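Local structure of tryptophanyl-tRNA synthetase (Cryptosporidium parvum Iowa II, 3HV0) at residues Phe75-Gly80 and Leu97-Leu102. The protein probably attaches L-tryptophan to its cognate tRNA at the expense of ATP, as a class I aminoacyl-tRNA synthetase. Numbering follows the deposited sequence.
Sequences FYLYTG and LFTKYL. With TRP (tryptophan), chain C.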
loop_
_atom_site.group_PDB
_atom_site.type_symbol
_atom_site.label_atom_id
_atom_site.label_comp_id
_atom_site.label_asym_id
_atom_site.label_seq_id
_atom_site.Cartn_x
_atom_site.Cartn_y
_atom_site.Cartn_z
ATOM N N PHE A 75 5.818 9.914 -25.455
ATOM C CA PHE A 75 5.838 8.832 -24.483
ATOM C C PHE A 75 6.544 9.384 -23.240
ATOM O O PHE A 75 6.843 10.576 -23.190
ATOM C CB PHE A 75 6.569 7.610 -25.055
ATOM C CG PHE A 75 8.031 7.843 -25.350
ATOM C CD1 PHE A 75 9.006 7.443 -24.452
ATOM C CD2 PHE A 75 8.421 8.441 -26.534
ATOM C CE1 PHE A 75 10.346 7.644 -24.717
ATOM C CE2 PHE A 75 9.755 8.652 -26.818
ATOM C CZ PHE A 75 10.718 8.264 -25.901
ATOM N N TYR A 76 6.797 8.539 -22.249
ATOM C CA TYR A 76 7.529 8.974 -21.047
ATOM C C TYR A 76 8.540 7.972 -20.545
ATOM O O TYR A 76 8.460 6.783 -20.856
ATOM C CB TYR A 76 6.578 9.378 -19.912
ATOM C CG TYR A 76 5.891 8.277 -19.120
ATOM C CD1 TYR A 76 4.753 7.658 -19.611
ATOM C CD2 TYR A 76 6.318 7.930 -17.839
ATOM C CE1 TYR A 76 4.078 6.690 -18.888
ATOM C CE2 TYR A 76 5.653 6.943 -17.101
ATOM C CZ TYR A 76 4.516 6.335 -17.624
ATOM O OH TYR A 76 3.816 5.355 -16.916
ATOM N N LEU A 77 9.500 8.484 -19.773
ATOM C CA LEU A 77 10.555 7.663 -19.188
ATOM C C LEU A 77 10.219 7.398 -17.728
ATOM O O LEU A 77 9.625 8.211 -17.089
ATOM C CB LEU A 77 11.910 8.362 -19.312
ATOM C CG LEU A 77 12.372 8.720 -20.736
ATOM C CD1 LEU A 77 13.294 9.933 -20.797
ATOM C CD2 LEU A 77 13.026 7.515 -21.402
ATOM N N TYR A 78 10.584 6.237 -17.221
ATOM C CA TYR A 78 10.463 5.930 -15.797
ATOM C C TYR A 78 11.715 5.182 -15.348
ATOM O O TYR A 78 12.074 4.133 -15.891
ATOM C CB TYR A 78 9.206 5.112 -15.517
ATOM C CG TYR A 78 9.168 4.306 -14.220
ATOM C CD1 TYR A 78 9.586 4.841 -13.015
ATOM C CD2 TYR A 78 8.647 3.025 -14.208
ATOM C CE1 TYR A 78 9.513 4.109 -11.848
ATOM C CE2 TYR A 78 8.573 2.283 -13.044
ATOM C CZ TYR A 78 9.007 2.828 -11.861
ATOM O OH TYR A 78 8.942 2.057 -10.696
ATOM N N THR A 79 12.400 5.760 -14.375
ATOM C CA THR A 79 13.522 5.097 -13.752
ATOM C C THR A 79 13.435 5.298 -12.246
ATOM O O THR A 79 12.571 6.000 -11.792
ATOM C CB THR A 79 14.829 5.577 -14.333
ATOM O OG1 THR A 79 15.790 4.537 -14.183
ATOM C CG2 THR A 79 15.329 6.811 -13.641
ATOM N N GLY A 80 14.307 4.657 -11.488
ATOM C CA GLY A 80 14.217 4.725 -10.013
ATOM C C GLY A 80 15.504 4.487 -9.270
ATOM O O GLY A 80 16.536 4.243 -9.878
ATOM N N LEU A 97 22.519 9.023 -15.836
ATOM C CA LEU A 97 23.197 9.724 -16.928
ATOM C C LEU A 97 22.620 9.326 -18.292
ATOM O O LEU A 97 22.456 10.159 -19.184
ATOM C CB LEU A 97 24.711 9.479 -16.898
ATOM C CG LEU A 97 25.558 10.118 -15.780
ATOM C CD1 LEU A 97 27.056 9.920 -16.077
ATOM C CD2 LEU A 97 25.258 11.591 -15.549
ATOM N N PHE A 98 22.278 8.053 -18.445
ATOM C CA PHE A 98 21.682 7.570 -19.699
ATOM C C PHE A 98 20.268 8.123 -19.956
ATOM O O PHE A 98 19.939 8.542 -21.067
ATOM C CB PHE A 98 21.646 6.055 -19.704
ATOM C CG PHE A 98 21.279 5.479 -21.018
ATOM C CD1 PHE A 98 22.150 5.581 -22.090
ATOM C CD2 PHE A 98 20.059 4.846 -21.192
ATOM C CE1 PHE A 98 21.822 5.057 -23.324
ATOM C CE2 PHE A 98 19.713 4.306 -22.398
ATOM C CZ PHE A 98 20.600 4.402 -23.484
ATOM N N THR A 99 19.450 8.142 -18.915
ATOM C CA THR A 99 18.125 8.738 -18.981
ATOM C C THR A 99 18.116 10.238 -19.312
ATOM O O THR A 99 17.217 10.729 -19.993
ATOM C CB THR A 99 17.432 8.592 -17.645
ATOM O OG1 THR A 99 17.419 7.202 -17.261
ATOM C CG2 THR A 99 16.006 9.173 -17.746
ATOM N N LYS A 100 19.083 10.982 -18.788
ATOM C CA LYS A 100 19.197 12.406 -19.108
ATOM C C LYS A 100 19.422 12.525 -20.613
ATOM O O LYS A 100 18.779 13.319 -21.280
ATOM C CB LYS A 100 20.365 13.044 -18.335
ATOM C CG LYS A 100 20.343 14.573 -18.245
ATOM C CD LYS A 100 21.333 15.205 -19.202
ATOM C CE LYS A 100 21.268 16.762 -19.210
ATOM N NZ LYS A 100 19.893 17.285 -19.505
ATOM N N TYR A 101 20.317 11.696 -21.135
ATOM C CA TYR A 101 20.597 11.688 -22.561
ATOM C C TYR A 101 19.305 11.373 -23.338
ATOM O O TYR A 101 19.008 12.013 -24.359
ATOM C CB TYR A 101 21.699 10.680 -22.910
ATOM C CG TYR A 101 21.613 10.217 -24.329
ATOM C CD1 TYR A 101 22.084 11.019 -25.370
ATOM C CD2 TYR A 101 21.018 8.995 -24.648
ATOM C CE1 TYR A 101 21.990 10.607 -26.694
ATOM C CE2 TYR A 101 20.912 8.575 -25.969
ATOM C CZ TYR A 101 21.396 9.393 -26.987
ATOM O OH TYR A 101 21.313 8.970 -28.289
ATOM N N LEU A 102 18.539 10.395 -22.845
ATOM C CA LEU A 102 17.285 10.052 -23.501
ATOM C C LEU A 102 16.260 11.193 -23.397
ATOM O O LEU A 102 15.449 11.390 -24.292
ATOM C CB LEU A 102 16.700 8.781 -22.914
ATOM C CG LEU A 102 17.444 7.467 -23.152
ATOM C CD1 LEU A 102 16.856 6.403 -22.214
ATOM C CD2 LEU A 102 17.377 7.044 -24.600
HETATM N N TRP C . 14.228 -0.902 -6.473
HETATM C CA TRP C . 15.213 -0.207 -7.353
HETATM C C TRP C . 16.606 -0.305 -6.750
HETATM O O TRP C . 16.747 -0.551 -5.538
HETATM C CB TRP C . 14.833 1.266 -7.607
HETATM C CG TRP C . 13.830 1.454 -8.720
HETATM C CD1 TRP C . 12.495 1.755 -8.589
HETATM C CD2 TRP C . 14.076 1.375 -10.133
HETATM N NE1 TRP C . 11.910 1.865 -9.821
HETATM C CE2 TRP C . 12.851 1.623 -10.785
HETATM C CE3 TRP C . 15.205 1.121 -10.905
HETATM C CZ2 TRP C . 12.729 1.623 -12.173
HETATM C CZ3 TRP C . 15.080 1.117 -12.282
HETATM C CH2 TRP C . 13.843 1.357 -12.903
HETATM O OXT TRP C . 17.597 -0.148 -7.489
#
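Leu77 lays its forked end over the helix 97-102 where Thr99 and Leu102 face the strand. One branch, CD2, meets CD1 of Leu102 at 4.1 Å, the two leucine side chains running aslant to each other. The other branch, CD1, settles over the helix backbone, 4.1 Å from Thr99 O, and also reaches the methyl of Thr99, with CD1 and CG2 4.2 Å apart. In Thr99 that methyl stands anti to the backbone N, which turns it to Leu77; OG1 is bonded back to Pro95 O, one turn earlier in the helix. Further along the strand, the CG2 methyl of Thr79 comes within 4.2 Å of Thr99 OG1, a van der Waals contact. The contact is buried and light, 184 Å² in all. Strand 76-81, helix 93-106 and strand 110-114 form a beta-alpha-beta unit of the class I Rossmann-type catalytic domain, and the helix segment runs back almost antiparallel to the strand, at 171°. Leu110 on the second strand and Pro225 on strand 222-227 also pack against Thr99, continuing the apolar layer between helix and sheet. Side chains alternate along the strand, and Tyr78 leaves from the face away from the helix to reach the bound tryptophan. A chi1 of 159° swings its phenol clear of its own amide nitrogen, and the ring then carries OH to the indole NE1, which donates a nearly straight bond of 3.1 Å. CZ2 of the indole sits 3.9 Å above one face of the phenol ring, toward its rim. Gln201 O and Gln113 OE1 also bond to the phenol oxygen, probably fixing where the ring can point. Gly80 lies against the indole, CA 3.4 Å from CD2 of the ligand, while Thr79 OG1, bonded to Pro225 O, borders the six-membered ring near CH2.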